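Beta-galactosidase (Streptococcus pneumoniae, PDB 4CUA) is a pneumococcal glycosidase that hydrolyses terminal beta-galactosides, represented here by a carbohydrate-binding module that probably recognises glycans. Local coordinates at residues 9-20 against 31-39. Residues are numbered along the deposited sequence; the frame is centred on the assembly and turned at random.
Sequences SDQWTGSELPLA and VSNVNDKLI. With CA (calcium ion), chain C; EDO (1,2-ethanediol), chain G; EDO (1,2-ethanediol), chain F.
Asn35 holds CG between its backbone N and carbonyl carbon (chi1 67°), which turns its amide into the bend of residues 9-20. Gln11 meets it with CG beside its own backbone N (chi1 -69°) and an extended chain beyond. The two side chains run roughly perpendicular to each other, their amide planes 59° apart. Asn35 ND2 donates to Ser9 O at 2.9 Å, almost head-on to the carbonyl. Asn35 OD1 accepts from Gln11 NE2 at 3.1 Å; this N-H reaches the oxygen from well out of the carbonyl plane. A water also donates to Asn35 OD1 and accepts from Ala20 N. Backbone joins in: Gln11 N donates to Asn35 O at 2.9 Å, its N-H pointing almost straight at the oxygen. The buried Asn35 amide is thus fixed in rotation through both its oxygen and its nitrogen.

The contact belongs to a galactose-binding-like beta-sandwich module. It joins the N-terminal loop and the start of strand 19-22 to residues 31-39, the loop that carries three of the calcium ligands. Asn33 O, Asp36 OD1 and Leu38 O bind the calcium ion, and Asn47, Thr174 and Glu175 complete the site. Asp36 OD1 also accepts from Leu38 N in an Asx turn.

Beside Asn35, Ala20 CB packs on Val34 CG2 at 3.7 Å and on Val31 CG2 at 4.1 Å. Both valines also touch Val61 and Trp49. At the exposed end, Lys37 CG lies 3.4 Å from Asp10 OD2. Asp10 OD2 and Lys37 NZ are 5.5 Å apart, too far for a salt bridge. Lys37 NZ makes a weak bond to Gln11 O, and a second water bridges the same two atoms.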
loop_
_atom_site.group_PDB
_atom_site.type_symbol
_atom_site.label_atom_id
_atom_site.label_comp_id
_atom_site.label_asym_id
_atom_site.label_seq_id
_atom_site.Cartn_x
_atom_site.Cartn_y
_atom_site.Cartn_z
ATOM N N SER A 9 4.251 -6.332 -7.450
ATOM C CA SER A 9 4.268 -5.000 -6.867
ATOM C C SER A 9 5.576 -4.261 -6.969
ATOM O O SER A 9 5.579 -3.035 -6.978
ATOM C CB SER A 9 3.916 -5.105 -5.395
ATOM O OG SER A 9 4.712 -5.969 -4.658
ATOM N N ASP A 10 6.706 -4.978 -7.065
ATOM C CA ASP A 10 7.957 -4.275 -7.156
ATOM C C ASP A 10 8.090 -3.305 -8.271
ATOM O O ASP A 10 7.677 -3.595 -9.424
ATOM C CB ASP A 10 9.171 -5.203 -7.329
ATOM C CG ASP A 10 9.477 -6.075 -6.146
ATOM O OD1 ASP A 10 9.039 -5.883 -4.996
ATOM O OD2 ASP A 10 10.238 -7.089 -6.339
ATOM N N GLN A 11 8.741 -2.195 -8.042
ATOM C CA GLN A 11 9.122 -1.286 -9.096
ATOM C C GLN A 11 10.074 -1.960 -10.068
ATOM O O GLN A 11 10.874 -2.796 -9.685
ATOM C CB GLN A 11 9.919 -0.077 -8.597
ATOM C CG GLN A 11 9.154 0.898 -7.781
ATOM C CD GLN A 11 10.107 1.907 -7.153
ATOM O OE1 GLN A 11 11.032 2.391 -7.795
ATOM N NE2 GLN A 11 9.816 2.344 -5.912
ATOM N N TRP A 12 9.964 -1.525 -11.320
ATOM C CA TRP A 12 10.954 -1.857 -12.339
ATOM C C TRP A 12 11.554 -0.579 -12.864
ATOM O O TRP A 12 10.874 0.399 -13.168
ATOM C CB TRP A 12 10.315 -2.663 -13.479
ATOM C CG TRP A 12 10.127 -4.024 -13.114
ATOM C CD1 TRP A 12 9.107 -4.567 -12.392
ATOM C CD2 TRP A 12 11.066 -5.079 -13.284
ATOM N NE1 TRP A 12 9.314 -5.859 -12.186
ATOM C CE2 TRP A 12 10.536 -6.210 -12.689
ATOM C CE3 TRP A 12 12.325 -5.152 -13.905
ATOM C CZ2 TRP A 12 11.193 -7.429 -12.672
ATOM C CZ3 TRP A 12 12.978 -6.353 -13.888
ATOM C CH2 TRP A 12 12.448 -7.454 -13.265
ATOM N N THR A 13 12.868 -0.601 -13.002
ATOM C CA THR A 13 13.598 0.559 -13.426
ATOM C C THR A 13 13.166 0.906 -14.824
ATOM O O THR A 13 13.120 0.014 -15.681
ATOM C CB THR A 13 15.120 0.278 -13.410
ATOM O OG1 THR A 13 15.538 -0.089 -12.087
ATOM C CG2 THR A 13 15.868 1.495 -13.852
ATOM N N GLY A 14 12.852 2.174 -15.014
ATOM C CA GLY A 14 12.439 2.695 -16.305
ATOM C C GLY A 14 10.986 2.429 -16.626
ATOM O O GLY A 14 10.512 2.742 -17.713
ATOM N N SER A 15 10.264 1.887 -15.659
ATOM C CA SER A 15 8.841 1.615 -15.848
ATOM C C SER A 15 8.017 2.420 -14.863
ATOM O O SER A 15 8.288 2.436 -13.695
ATOM C CB SER A 15 8.537 0.145 -15.633
ATOM O OG SER A 15 7.164 -0.127 -15.883
ATOM N N GLU A 16 6.974 3.034 -15.367
ATOM C CA GLU A 16 6.097 3.822 -14.576
ATOM C C GLU A 16 5.282 2.933 -13.591
ATOM O O GLU A 16 4.962 3.328 -12.483
ATOM C CB GLU A 16 5.135 4.532 -15.526
ATOM C CG GLU A 16 4.145 5.426 -14.821
ATOM C CD GLU A 16 3.118 6.055 -15.756
ATOM O OE1 GLU A 16 2.727 5.414 -16.767
ATOM O OE2 GLU A 16 2.704 7.203 -15.467
ATOM N N LEU A 17 4.987 1.725 -14.025
ATOM C CA LEU A 17 4.147 0.779 -13.320
ATOM C C LEU A 17 4.860 -0.532 -13.160
ATOM O O LEU A 17 5.647 -0.943 -14.090
ATOM C CB LEU A 17 2.837 0.573 -14.119
ATOM C CG LEU A 17 1.995 1.803 -14.359
ATOM C CD1 LEU A 17 0.992 1.619 -15.493
ATOM C CD2 LEU A 17 1.299 2.224 -13.090
ATOM N N PRO A 18 4.657 -1.236 -12.087
ATOM C CA PRO A 18 3.697 -0.946 -11.006
ATOM C C PRO A 18 4.161 0.248 -10.195
ATOM O O PRO A 18 5.355 0.563 -10.100
ATOM C CB PRO A 18 3.677 -2.185 -10.156
ATOM C CG PRO A 18 4.697 -3.118 -10.705
ATOM C CD PRO A 18 5.209 -2.590 -11.972
ATOM N N LEU A 19 3.173 0.961 -9.658
ATOM C CA LEU A 19 3.397 2.210 -8.927
ATOM C C LEU A 19 2.693 2.087 -7.606
ATOM O O LEU A 19 1.517 1.736 -7.546
ATOM C CB LEU A 19 2.733 3.375 -9.680
ATOM C CG LEU A 19 2.648 4.766 -9.083
ATOM C CD1 LEU A 19 4.050 5.349 -8.974
ATOM C CD2 LEU A 19 1.842 5.638 -10.044
ATOM N N ALA A 20 3.418 2.364 -6.532
ATOM C CA ALA A 20 2.812 2.531 -5.206
ATOM C C ALA A 20 2.176 3.896 -5.109
ATOM O O ALA A 20 2.652 4.913 -5.659
ATOM C CB ALA A 20 3.881 2.385 -4.124
ATOM N N VAL A 31 5.728 7.177 -0.598
ATOM C CA VAL A 31 5.178 5.832 -0.740
ATOM C C VAL A 31 5.944 4.980 -1.716
ATOM O O VAL A 31 5.842 3.784 -1.650
ATOM C CB VAL A 31 3.658 5.915 -1.086
ATOM C CG1 VAL A 31 3.459 6.305 -2.524
ATOM C CG2 VAL A 31 2.961 4.587 -0.735
ATOM N N SER A 32 6.690 5.582 -2.610
ATOM C CA SER A 32 7.591 4.829 -3.511
ATOM C C SER A 32 8.556 3.962 -2.710
ATOM O O SER A 32 9.043 2.933 -3.182
ATOM C CB SER A 32 8.366 5.812 -4.418
ATOM O OG SER A 32 9.024 6.796 -3.648
ATOM N N ASN A 33 8.815 4.301 -1.441
ATOM C CA ASN A 33 9.569 3.410 -0.575
ATOM C C ASN A 33 9.010 2.069 -0.327
ATOM O O ASN A 33 9.708 1.201 0.156
ATOM C CB ASN A 33 9.826 4.064 0.771
ATOM C CG ASN A 33 10.835 5.216 0.694
ATOM O OD1 ASN A 33 11.680 5.280 -0.215
ATOM N ND2 ASN A 33 10.810 6.062 1.686
ATOM N N VAL A 34 7.711 1.844 -0.573
ATOM C CA VAL A 34 7.136 0.565 -0.197
ATOM C C VAL A 34 7.296 -0.556 -1.260
ATOM O O VAL A 34 6.905 -1.676 -1.000
ATOM C CB VAL A 34 5.672 0.602 0.258
ATOM C CG1 VAL A 34 5.454 1.692 1.322
ATOM C CG2 VAL A 34 4.689 0.787 -0.924
ATOM N N ASN A 35 7.777 -0.190 -2.451
ATOM C CA ASN A 35 7.957 -1.238 -3.464
ATOM C C ASN A 35 9.265 -1.050 -4.150
ATOM O O ASN A 35 9.423 -1.376 -5.368
ATOM C CB ASN A 35 6.796 -1.262 -4.476
ATOM C CG ASN A 35 6.724 -0.047 -5.340
ATOM O OD1 ASN A 35 7.191 1.024 -5.032
ATOM N ND2 ASN A 35 6.023 -0.231 -6.509
ATOM N N ASP A 36 10.287 -0.639 -3.369
ATOM C CA ASP A 36 11.628 -0.362 -3.887
ATOM C C ASP A 36 12.618 -1.530 -3.665
ATOM O O ASP A 36 13.819 -1.385 -4.010
ATOM C CB ASP A 36 12.184 0.926 -3.362
ATOM C CG ASP A 36 12.423 0.928 -1.883
ATOM O OD1 ASP A 36 12.156 -0.047 -1.212
ATOM O OD2 ASP A 36 12.843 1.993 -1.412
ATOM N N LYS A 37 12.135 -2.621 -3.116
ATOM C CA LYS A 37 12.898 -3.854 -2.840
ATOM C C LYS A 37 13.880 -3.657 -1.724
ATOM O O LYS A 37 14.696 -4.556 -1.471
ATOM C CB LYS A 37 13.587 -4.424 -4.115
ATOM C CG LYS A 37 12.528 -4.885 -5.158
ATOM C CD LYS A 37 13.166 -5.022 -6.511
ATOM C CE LYS A 37 13.262 -3.645 -7.187
ATOM N NZ LYS A 37 13.846 -3.603 -8.548
ATOM N N LEU A 38 13.827 -2.546 -0.996
ATOM C CA LEU A 38 14.658 -2.345 0.204
ATOM C C LEU A 38 13.741 -2.556 1.392
ATOM O O LEU A 38 12.618 -2.065 1.408
ATOM C CB LEU A 38 15.247 -0.947 0.248
ATOM C CG LEU A 38 16.200 -0.603 -0.874
ATOM C CD1 LEU A 38 16.664 0.836 -0.748
ATOM C CD2 LEU A 38 17.372 -1.590 -0.921
ATOM N N ILE A 39 14.173 -3.316 2.358
ATOM C CA ILE A 39 13.403 -3.623 3.534
ATOM C C ILE A 39 14.252 -3.227 4.702
ATOM O O ILE A 39 15.365 -3.761 4.911
ATOM C CB ILE A 39 13.022 -5.099 3.634
ATOM C CG1 ILE A 39 12.193 -5.492 2.375
ATOM C CG2 ILE A 39 12.288 -5.380 4.938
ATOM C CD1 ILE A 39 11.634 -6.872 2.446
HETATM CA CA CA C . 11.095 -0.437 0.890
HETATM C C1 EDO G . 7.587 3.477 -10.332
HETATM O O1 EDO G . 7.381 4.558 -11.226
HETATM C C2 EDO G . 8.586 4.027 -9.335
HETATM O O2 EDO G . 7.845 4.609 -8.212
HETATM C C1 EDO F . 13.581 7.691 3.237
HETATM O O1 EDO F . 12.634 8.249 2.359
HETATM C C2 EDO F . 12.999 7.584 4.635
HETATM O O2 EDO F . 11.949 6.581 4.695
HETATM O O HOH W 1 12.181 -5.227 -9.968
HETATM O O HOH W 2 6.262 3.020 -6.714
#